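PDB 5D8D: D-alanine--D-alanine ligase from Acinetobacter baumannii ACICU, which catalyses the ATP-dependent joining of two D-alanine molecules into D-alanyl-D-alanine, a building block of the bacterial peptidoglycan cell wall. Local coordinates for residues F184-L189 and L194-L199; Q236-R241 and G262-L267. One frame throughout, in Å; residues are numbered along the deposited sequence.

Interaction 1: F184-L189 and L194-L199; sequences FTISFL and LPVIRL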
loop_
_atom_site.group_PDB
_atom_site.type_symbol
_atom_site.label_atom_id
_atom_site.label_comp_id
_atom_site.label_asym_id
_atom_site.label_seq_id
_atom_site.Cartn_x
_atom_site.Cartn_y
_atom_site.Cartn_z
ATOM N N PHE A 184 7.662 -12.972 -20.116
ATOM C CA PHE A 184 8.500 -11.828 -20.465
ATOM C C PHE A 184 8.671 -10.859 -19.305
ATOM O O PHE A 184 7.818 -10.827 -18.438
ATOM C CB PHE A 184 7.876 -11.089 -21.640
ATOM C CG PHE A 184 7.686 -11.960 -22.827
ATOM C CD1 PHE A 184 6.552 -12.762 -22.942
ATOM C CD2 PHE A 184 8.665 -12.039 -23.806
ATOM C CE1 PHE A 184 6.372 -13.585 -24.042
ATOM C CE2 PHE A 184 8.491 -12.863 -24.913
ATOM C CZ PHE A 184 7.348 -13.640 -25.031
ATOM N N THR A 185 9.782 -10.103 -19.268
ATOM C CA THR A 185 9.919 -8.990 -18.335
ATOM C C THR A 185 10.121 -7.720 -19.112
ATOM O O THR A 185 10.810 -7.671 -20.120
ATOM C CB THR A 185 10.984 -9.210 -17.244
ATOM O OG1 THR A 185 10.716 -8.351 -16.121
ATOM C CG2 THR A 185 12.331 -8.919 -17.691
ATOM N N ILE A 186 9.459 -6.677 -18.662
ATOM C CA ILE A 186 9.538 -5.369 -19.309
ATOM C C ILE A 186 10.074 -4.435 -18.257
ATOM O O ILE A 186 9.416 -4.202 -17.279
ATOM C CB ILE A 186 8.159 -4.956 -19.808
ATOM C CG1 ILE A 186 7.737 -5.967 -20.863
ATOM C CG2 ILE A 186 8.202 -3.541 -20.380
ATOM C CD1 ILE A 186 7.041 -7.196 -20.334
ATOM N N SER A 187 11.274 -3.935 -18.463
ATOM C CA SER A 187 11.948 -3.091 -17.499
ATOM C C SER A 187 11.564 -1.652 -17.722
ATOM O O SER A 187 11.137 -1.287 -18.796
ATOM C CB SER A 187 13.464 -3.241 -17.635
ATOM O OG SER A 187 13.872 -4.576 -17.390
ATOM N N PHE A 188 11.749 -0.820 -16.706
ATOM C CA PHE A 188 11.360 0.580 -16.826
ATOM C C PHE A 188 12.509 1.469 -16.440
ATOM O O PHE A 188 13.253 1.148 -15.537
ATOM C CB PHE A 188 10.082 0.877 -15.992
ATOM C CG PHE A 188 8.810 0.457 -16.680
ATOM C CD1 PHE A 188 8.395 -0.865 -16.640
ATOM C CD2 PHE A 188 8.069 1.371 -17.421
ATOM C CE1 PHE A 188 7.270 -1.285 -17.312
ATOM C CE2 PHE A 188 6.917 0.962 -18.093
ATOM C CZ PHE A 188 6.512 -0.375 -18.018
ATOM N N LEU A 189 12.651 2.554 -17.170
ATOM C CA LEU A 189 13.594 3.592 -16.856
ATOM C C LEU A 189 13.017 4.935 -17.236
ATOM O O LEU A 189 12.407 5.074 -18.260
ATOM C CB LEU A 189 14.910 3.363 -17.562
ATOM C CG LEU A 189 15.977 4.393 -17.252
ATOM C CD1 LEU A 189 16.387 4.355 -15.818
ATOM C CD2 LEU A 189 17.178 4.207 -18.125
ATOM N N LEU A 194 11.556 -0.309 -21.501
ATOM C CA LEU A 194 12.778 -0.639 -22.174
ATOM C C LEU A 194 12.483 -1.931 -22.967
ATOM O O LEU A 194 11.457 -2.573 -22.740
ATOM C CB LEU A 194 13.908 -0.838 -21.127
ATOM C CG LEU A 194 14.415 0.428 -20.424
ATOM C CD1 LEU A 194 15.326 0.085 -19.236
ATOM C CD2 LEU A 194 15.136 1.328 -21.414
ATOM N N PRO A 195 13.381 -2.320 -23.897
ATOM C CA PRO A 195 13.211 -3.543 -24.709
ATOM C C PRO A 195 12.858 -4.745 -23.877
ATOM O O PRO A 195 13.403 -4.903 -22.782
ATOM C CB PRO A 195 14.600 -3.746 -25.317
ATOM C CG PRO A 195 15.146 -2.383 -25.430
ATOM C CD PRO A 195 14.656 -1.652 -24.215
ATOM N N VAL A 196 11.963 -5.575 -24.385
ATOM C CA VAL A 196 11.435 -6.682 -23.573
ATOM C C VAL A 196 12.430 -7.841 -23.529
ATOM O O VAL A 196 13.294 -7.942 -24.380
ATOM C CB VAL A 196 9.940 -7.082 -23.865
ATOM C CG1 VAL A 196 9.231 -6.177 -24.846
ATOM C CG2 VAL A 196 9.752 -8.530 -24.205
ATOM N N ILE A 197 12.330 -8.677 -22.498
ATOM C CA ILE A 197 13.210 -9.796 -22.339
ATOM C C ILE A 197 12.393 -11.037 -22.055
ATOM O O ILE A 197 11.649 -11.023 -21.091
ATOM C CB ILE A 197 14.172 -9.568 -21.178
ATOM C CG1 ILE A 197 15.103 -8.411 -21.519
ATOM C CG2 ILE A 197 14.978 -10.858 -20.894
ATOM C CD1 ILE A 197 16.101 -8.076 -20.415
ATOM N N ARG A 198 12.550 -12.105 -22.847
ATOM C CA ARG A 198 11.960 -13.413 -22.513
ATOM C C ARG A 198 12.703 -14.064 -21.340
ATOM O O ARG A 198 13.919 -13.997 -21.262
ATOM C CB ARG A 198 12.023 -14.384 -23.710
ATOM C CG ARG A 198 11.088 -15.605 -23.601
ATOM C CD ARG A 198 11.501 -16.787 -24.478
ATOM N NE ARG A 198 12.110 -16.277 -25.692
ATOM C CZ ARG A 198 13.280 -16.616 -26.211
ATOM N NH1 ARG A 198 14.007 -17.589 -25.700
ATOM N NH2 ARG A 198 13.696 -15.974 -27.307
ATOM N N LEU A 199 11.966 -14.735 -20.465
ATOM C CA LEU A 199 12.525 -15.382 -19.276
ATOM C C LEU A 199 12.655 -16.893 -19.388
ATOM O O LEU A 199 12.125 -17.501 -20.303
ATOM C CB LEU A 199 11.635 -15.071 -18.085
ATOM C CG LEU A 199 11.501 -13.606 -17.687
ATOM C CD1 LEU A 199 10.491 -13.512 -16.570
ATOM C CD2 LEU A 199 12.829 -13.079 -17.199
#
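Phe184 lies against Val196 and Arg198 where the two arms of a β-hairpin run antiparallel in the ATP-grasp fold. Its CG sits beside the backbone N (chi1 -57°), so the ring leans back along its strand, obliquely past both partners. CD2 reaches Val196 CG2 at 3.7 Å, and CE2 lies 4.0 Å from Arg198 CG. The arginine's aliphatic stem thus packs against the ring carbons, while its NE bonds to the carbonyl of Cys225. On the same face Ile186 and Val196 run alongside each other in the same direction, with CG1 of Ile186 3.9 Å from CB of Val196. These branched, apolar residues suit the buried side, over which helix 229-245 packs.

The opposite face carries Thr185 and Ile197, again alongside each other. Thr185 divides its roles: CG2 meets Ile197 CB at 4.0 Å, whereas OG1, anti to the backbone N (chi1 -158°), hydrogen-bonds Asp255, a predicted magnesium ligand, and also bonds Arg253 NE. The threonine may therefore help to position that carboxylate.

Beyond Val196 the register slips by one residue. Pro195, with no N-H to offer, turns away, and Leu194 N donates instead to Ser187 O. Leu194 CD1 packs 3.7 Å from Leu189 CB. Thr185 and Ile197 form the hydrogen-bonded pair: Thr185 N reaches Ile197 O at 2.8 Å, and Ile197 N returns to Thr185 O at 3.0 Å.

Interaction 2: Q236-R241 and G262-L267; sequences QALCLR and GNFWLL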
loop_
_atom_site.group_PDB
_atom_site.type_symbol
_atom_site.label_atom_id
_atom_site.label_comp_id
_atom_site.label_asym_id
_atom_site.label_seq_id
_atom_site.Cartn_x
_atom_site.Cartn_y
_atom_site.Cartn_z
ATOM N N GLN A 236 4.675 -3.434 -24.452
ATOM C CA GLN A 236 5.262 -2.295 -23.709
ATOM C C GLN A 236 4.204 -1.243 -23.322
ATOM O O GLN A 236 4.194 -0.755 -22.206
ATOM C CB GLN A 236 6.390 -1.635 -24.518
ATOM C CG GLN A 236 7.601 -2.531 -24.703
ATOM C CD GLN A 236 8.632 -1.950 -25.637
ATOM O OE1 GLN A 236 8.317 -1.424 -26.702
ATOM N NE2 GLN A 236 9.882 -2.050 -25.246
ATOM N N ALA A 237 3.305 -0.930 -24.250
ATOM C CA ALA A 237 2.144 -0.059 -23.968
ATOM C C ALA A 237 1.260 -0.614 -22.852
ATOM O O ALA A 237 0.862 0.085 -21.930
ATOM C CB ALA A 237 1.321 0.127 -25.227
ATOM N N LEU A 238 0.954 -1.884 -22.939
ATOM C CA LEU A 238 0.159 -2.534 -21.921
ATOM C C LEU A 238 0.827 -2.447 -20.540
ATOM O O LEU A 238 0.187 -2.108 -19.543
ATOM C CB LEU A 238 -0.062 -3.994 -22.315
ATOM C CG LEU A 238 -0.862 -4.812 -21.327
ATOM C CD1 LEU A 238 -2.290 -4.291 -21.340
ATOM C CD2 LEU A 238 -0.793 -6.307 -21.650
ATOM N N CYS A 239 2.125 -2.752 -20.512
ATOM C CA CYS A 239 2.913 -2.729 -19.288
ATOM C C CYS A 239 3.095 -1.309 -18.771
ATOM O O CYS A 239 3.162 -1.104 -17.576
ATOM C CB CYS A 239 4.264 -3.428 -19.485
ATOM S SG CYS A 239 4.069 -5.202 -19.736
ATOM N N LEU A 240 3.189 -0.334 -19.659
ATOM C CA LEU A 240 3.240 1.053 -19.214
ATOM C C LEU A 240 2.023 1.360 -18.399
ATOM O O LEU A 240 2.136 1.944 -17.344
ATOM C CB LEU A 240 3.322 2.014 -20.389
ATOM C CG LEU A 240 3.355 3.503 -20.083
ATOM C CD1 LEU A 240 4.473 3.859 -19.137
ATOM C CD2 LEU A 240 3.513 4.234 -21.393
ATOM N N ARG A 241 0.860 0.940 -18.882
ATOM C CA ARG A 241 -0.402 1.188 -18.185
ATOM C C ARG A 241 -0.498 0.425 -16.877
ATOM O O ARG A 241 -1.041 0.920 -15.895
ATOM C CB ARG A 241 -1.592 0.822 -19.065
ATOM C CG ARG A 241 -1.692 1.651 -20.324
ATOM C CD ARG A 241 -3.135 1.774 -20.761
ATOM N NE ARG A 241 -3.674 0.503 -21.234
ATOM C CZ ARG A 241 -4.969 0.162 -21.249
ATOM N NH1 ARG A 241 -5.919 0.973 -20.773
ATOM N NH2 ARG A 241 -5.326 -1.026 -21.740
ATOM N N GLY A 262 -2.020 -15.748 -28.407
ATOM C CA GLY A 262 -1.452 -14.393 -28.640
ATOM C C GLY A 262 -1.802 -13.268 -27.673
ATOM O O GLY A 262 -1.381 -12.116 -27.860
ATOM N N ASN A 263 -2.582 -13.582 -26.647
ATOM C CA ASN A 263 -2.981 -12.587 -25.658
ATOM C C ASN A 263 -1.943 -12.389 -24.556
ATOM O O ASN A 263 -1.283 -13.343 -24.104
ATOM C CB ASN A 263 -4.273 -12.998 -24.966
ATOM C CG ASN A 263 -5.407 -13.179 -25.926
ATOM O OD1 ASN A 263 -5.702 -12.274 -26.700
ATOM N ND2 ASN A 263 -6.056 -14.351 -25.880
ATOM N N PHE A 264 -1.850 -11.155 -24.080
ATOM C CA PHE A 264 -0.974 -10.873 -22.984
ATOM C C PHE A 264 -1.726 -10.978 -21.666
ATOM O O PHE A 264 -2.885 -10.626 -21.576
ATOM C CB PHE A 264 -0.338 -9.528 -23.195
ATOM C CG PHE A 264 0.410 -9.424 -24.490
ATOM C CD1 PHE A 264 1.400 -10.360 -24.818
ATOM C CD2 PHE A 264 0.150 -8.391 -25.371
ATOM C CE1 PHE A 264 2.091 -10.266 -26.014
ATOM C CE2 PHE A 264 0.834 -8.296 -26.574
ATOM C CZ PHE A 264 1.805 -9.236 -26.898
ATOM N N TRP A 265 -1.039 -11.474 -20.648
ATOM C CA TRP A 265 -1.558 -11.547 -19.306
ATOM C C TRP A 265 -0.512 -11.013 -18.306
ATOM O O TRP A 265 0.574 -11.563 -18.209
ATOM C CB TRP A 265 -1.888 -12.983 -19.002
ATOM C CG TRP A 265 -2.980 -13.523 -19.874
ATOM C CD1 TRP A 265 -2.822 -14.292 -20.961
ATOM C CD2 TRP A 265 -4.402 -13.336 -19.715
ATOM N NE1 TRP A 265 -4.038 -14.616 -21.496
ATOM C CE2 TRP A 265 -5.028 -14.036 -20.757
ATOM C CE3 TRP A 265 -5.201 -12.651 -18.790
ATOM C CZ2 TRP A 265 -6.422 -14.064 -20.920
ATOM C CZ3 TRP A 265 -6.595 -12.684 -18.943
ATOM C CH2 TRP A 265 -7.187 -13.382 -20.006
ATOM N N LEU A 266 -0.861 -9.958 -17.561
ATOM C CA LEU A 266 0.018 -9.363 -16.568
ATOM C C LEU A 266 0.192 -10.233 -15.326
ATOM O O LEU A 266 -0.787 -10.725 -14.767
ATOM C CB LEU A 266 -0.511 -8.024 -16.142
ATOM C CG LEU A 266 -0.572 -6.956 -17.220
ATOM C CD1 LEU A 266 -1.531 -5.888 -16.733
ATOM C CD2 LEU A 266 0.770 -6.330 -17.487
ATOM N N LEU A 267 1.449 -10.385 -14.886
ATOM C CA LEU A 267 1.804 -11.301 -13.801
ATOM C C LEU A 267 2.097 -10.579 -12.478
ATOM O O LEU A 267 1.482 -10.887 -11.453
ATOM C CB LEU A 267 2.974 -12.190 -14.214
ATOM C CG LEU A 267 2.722 -13.645 -14.647
ATOM C CD1 LEU A 267 1.357 -13.918 -15.234
ATOM C CD2 LEU A 267 3.821 -14.113 -15.598
#
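Leu238 projects from its helix into the shallow hollow between Phe264 and Leu266, two residues that alternate with Trp265 along an edge strand of the ATP-grasp sheet and so face the helix while the tryptophan points away. With CG anti to the backbone N, chi1 179° carries it away from the helix, and the CD2 branch reaches toward the strand. CD2 ends 3.6 Å from CB of Phe264, meeting the root of that side chain obliquely. The branched end of a leucine suits this place: while CD2 meets Phe264, CG of Leu238 makes a looser approach of 4.4 Å to CD2 of Leu266.

The fit is reciprocal. Leu266 pushes CD2 into the dip between Leu238 and Cys239, stopping 4.1 Å from SG of Cys239. The small thiol side chain leaves room for the leucine methyl yet still offers a polarisable apolar surface. Phe264 is flanked from its own segment by Gly262 O, which stands over the centre of one ring face.

The contact is modest, burying 177 Å², and is made by apolar side chains alone. The axes of the short helix and strand segments approach to 10.0 Å, their N-to-C directions 35° apart, leaving a layer of side chains between them. Pro113 covers Leu238 from a loop, Ile254 of the adjacent strand 252-259 touches both Cys239 and Leu266, and Cys239 reaches on to Phe188 of strand 181-189.

How the interactions relate
From the N terminus, interaction 1 comes first, closing a hairpin, with four residues between the segments 184-189 and 194-199. The chain then passes through a partly unmodelled loop into helix 229-245, and interaction 2 closes a wider loop of twenty residues, containing strand 252-259, between 236-241 and 262-267. The two loops follow in series, neither nested nor crossed. Both contacts reach the same four-stranded antiparallel sheet, interaction 1 at the 192-198 edge and interaction 2 at the 264-270 edge. Helix 229-245 spans them: Cys239 SG touches Ile186 CD1 at 3.6 Å, and Gln236 NE2 makes a weak hydrogen bond to Leu194 O.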